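Local atomic coordinates of kojibiose phosphorylase (Gut metagenome, PDB entry 6W0P), a protein that belongs to glycoside hydrolase family 65, with a beta-rich N-terminal domain and a helical central catalytic domain. Residues 544-549 with 607-612. Residues are numbered along the deposited sequence; the frame is centred on the assembly and turned at random.
Sequences LLFEQN and LANYNY
Asn-609 reaches from helix 603-613 to the backbone of the irregular segment 544-549 and uses both ends of its amide there. Its ND2 donates to Leu-544 O at 2.8 Å, a bent bond (143° at the hydrogen) in which the oxygen lies somewhat out of the amide plane. In the other direction, Phe-546 N gives its hydrogen to Asn-609 OD1 over 2.9 Å; this bond is straighter, 159°, and falls on a lone pair in the plane of the carbonyl. The amide thus spans Leu-545, whose CA lies 3.5 Å from OD1, and takes up the carbonyl oxygen of Leu-544 and the amide N-H of Phe-546. ND2 also donates to Gln-605 O, one turn earlier in the helix and its strongest polar partner, and the three bonds together hold the amide's rotation. With both amide atoms bonded, the buried polar end is satisfied and the flip of the group is defined.

The helix belongs to the central catalytic domain, which in family 65 is an (alpha/alpha)6 barrel, and the partner segment is part of the long connection between helices 522-534 and 590-596. The centre of the contact lies about 30 Å from the centre of the chain. Leu-545 makes the apolar half. Its CG stands anti to the carbonyl carbon (chi1 -67°), and CD2 drops between Ala-608 and Tyr-612, one helical turn apart (i, i+4): it lies 3.8 Å from Tyr-612 CB and 4.0 Å from Ala-608 CB, and also touches Ala-608 O. Leu-544 adds its CB against the same alanine methyl. Beside the amide, the Phe-546 ring presents its edge to Asn-609 OD1, while Phe-593 meets that ring edge-to-face.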
loop_
_atom_site.group_PDB
_atom_site.type_symbol
_atom_site.label_atom_id
_atom_site.label_comp_id
_atom_site.label_asym_id
_atom_site.label_seq_id
_atom_site.Cartn_x
_atom_site.Cartn_y
_atom_site.Cartn_z
ATOM N N LEU A 544 -19.328 -22.227 24.307
ATOM C CA LEU A 544 -18.079 -22.966 23.982
ATOM C C LEU A 544 -17.379 -22.322 22.761
ATOM O O LEU A 544 -16.482 -22.983 22.206
ATOM C CB LEU A 544 -18.389 -24.451 23.710
ATOM C CG LEU A 544 -19.203 -25.216 24.759
ATOM C CD1 LEU A 544 -19.412 -26.654 24.319
ATOM C CD2 LEU A 544 -18.543 -25.188 26.139
ATOM N N LEU A 545 -17.745 -21.093 22.363
ATOM C CA LEU A 545 -17.163 -20.418 21.157
ATOM C C LEU A 545 -15.928 -19.601 21.548
ATOM O O LEU A 545 -15.935 -18.981 22.620
ATOM C CB LEU A 545 -18.201 -19.515 20.492
ATOM C CG LEU A 545 -19.394 -20.225 19.851
ATOM C CD1 LEU A 545 -20.448 -19.226 19.399
ATOM C CD2 LEU A 545 -18.961 -21.078 18.670
ATOM N N PHE A 546 -14.888 -19.623 20.716
ATOM C CA PHE A 546 -13.869 -18.544 20.649
ATOM C C PHE A 546 -14.383 -17.473 19.692
ATOM O O PHE A 546 -15.007 -17.830 18.643
ATOM C CB PHE A 546 -12.514 -19.064 20.191
ATOM C CG PHE A 546 -11.879 -20.027 21.156
ATOM C CD1 PHE A 546 -11.086 -19.575 22.205
ATOM C CD2 PHE A 546 -12.086 -21.388 21.024
ATOM C CE1 PHE A 546 -10.521 -20.481 23.096
ATOM C CE2 PHE A 546 -11.500 -22.282 21.901
ATOM C CZ PHE A 546 -10.717 -21.831 22.932
ATOM N N GLU A 547 -14.189 -16.204 20.046
ATOM C CA GLU A 547 -14.496 -15.088 19.114
ATOM C C GLU A 547 -13.200 -14.810 18.362
ATOM O O GLU A 547 -12.199 -14.684 19.026
ATOM C CB GLU A 547 -15.040 -13.848 19.837
ATOM C CG GLU A 547 -15.542 -12.783 18.858
ATOM C CD GLU A 547 -16.157 -11.531 19.470
ATOM O OE1 GLU A 547 -15.890 -11.254 20.659
ATOM O OE2 GLU A 547 -16.851 -10.814 18.744
ATOM N N GLN A 548 -13.237 -14.767 17.029
ATOM C CA GLN A 548 -12.025 -14.741 16.176
ATOM C C GLN A 548 -11.190 -13.511 16.517
ATOM O O GLN A 548 -9.950 -13.622 16.529
ATOM C CB GLN A 548 -12.382 -14.728 14.689
ATOM C CG GLN A 548 -11.169 -14.945 13.824
ATOM C CD GLN A 548 -11.543 -15.020 12.372
ATOM O OE1 GLN A 548 -12.232 -15.948 11.947
ATOM N NE2 GLN A 548 -11.063 -14.051 11.608
ATOM N N ASN A 549 -11.854 -12.377 16.729
ATOM C CA ASN A 549 -11.193 -11.131 17.194
ATOM C C ASN A 549 -12.244 -10.265 17.900
ATOM O O ASN A 549 -13.456 -10.574 17.778
ATOM C CB ASN A 549 -10.460 -10.416 16.052
ATOM C CG ASN A 549 -11.380 -9.958 14.940
ATOM O OD1 ASN A 549 -11.301 -10.484 13.825
ATOM N ND2 ASN A 549 -12.213 -8.962 15.221
ATOM N N LEU A 607 -17.482 -28.805 17.717
ATOM C CA LEU A 607 -18.750 -28.720 16.937
ATOM C C LEU A 607 -19.298 -27.290 17.055
ATOM O O LEU A 607 -19.715 -26.735 16.031
ATOM C CB LEU A 607 -19.739 -29.806 17.386
ATOM C CG LEU A 607 -21.139 -29.805 16.753
ATOM C CD1 LEU A 607 -21.132 -30.304 15.322
ATOM C CD2 LEU A 607 -22.111 -30.669 17.567
ATOM N N ALA A 608 -19.241 -26.668 18.228
ATOM C CA ALA A 608 -19.763 -25.293 18.400
ATOM C C ALA A 608 -18.978 -24.361 17.472
ATOM O O ALA A 608 -19.597 -23.626 16.707
ATOM C CB ALA A 608 -19.663 -24.856 19.836
ATOM N N ASN A 609 -17.648 -24.436 17.497
ATOM C CA ASN A 609 -16.786 -23.519 16.696
ATOM C C ASN A 609 -16.886 -23.877 15.215
ATOM O O ASN A 609 -16.898 -22.959 14.397
ATOM C CB ASN A 609 -15.366 -23.476 17.235
ATOM C CG ASN A 609 -15.320 -22.791 18.582
ATOM O OD1 ASN A 609 -15.128 -21.581 18.611
ATOM N ND2 ASN A 609 -15.519 -23.525 19.679
ATOM N N TYR A 610 -16.962 -25.159 14.892
ATOM C CA TYR A 610 -17.108 -25.615 13.497
ATOM C C TYR A 610 -18.410 -25.036 12.933
ATOM O O TYR A 610 -18.404 -24.532 11.778
ATOM C CB TYR A 610 -17.068 -27.140 13.403
ATOM C CG TYR A 610 -17.207 -27.673 11.999
ATOM C CD1 TYR A 610 -16.105 -27.893 11.186
ATOM C CD2 TYR A 610 -18.458 -27.960 11.485
ATOM C CE1 TYR A 610 -16.242 -28.386 9.898
ATOM C CE2 TYR A 610 -18.614 -28.448 10.202
ATOM C CZ TYR A 610 -17.505 -28.630 9.394
ATOM O OH TYR A 610 -17.712 -29.139 8.149
ATOM N N ASN A 611 -19.500 -25.160 13.695
ATOM C CA ASN A 611 -20.858 -24.779 13.238
ATOM C C ASN A 611 -20.884 -23.265 13.040
ATOM O O ASN A 611 -21.580 -22.827 12.144
ATOM C CB ASN A 611 -21.965 -25.190 14.212
ATOM C CG ASN A 611 -22.382 -26.645 14.113
ATOM O OD1 ASN A 611 -21.996 -27.346 13.190
ATOM N ND2 ASN A 611 -23.126 -27.125 15.100
ATOM N N TYR A 612 -20.181 -22.486 13.865
ATOM C CA TYR A 612 -20.173 -21.008 13.710
ATOM C C TYR A 612 -19.267 -20.585 12.530
ATOM O O TYR A 612 -19.714 -19.758 11.738
ATOM C CB TYR A 612 -19.774 -20.290 15.000
ATOM C CG TYR A 612 -19.947 -18.801 14.875
ATOM C CD1 TYR A 612 -21.152 -18.185 15.157
ATOM C CD2 TYR A 612 -18.914 -18.018 14.374
ATOM C CE1 TYR A 612 -21.311 -16.817 14.992
ATOM C CE2 TYR A 612 -19.046 -16.653 14.230
ATOM C CZ TYR A 612 -20.243 -16.046 14.551
ATOM O OH TYR A 612 -20.359 -14.708 14.339
#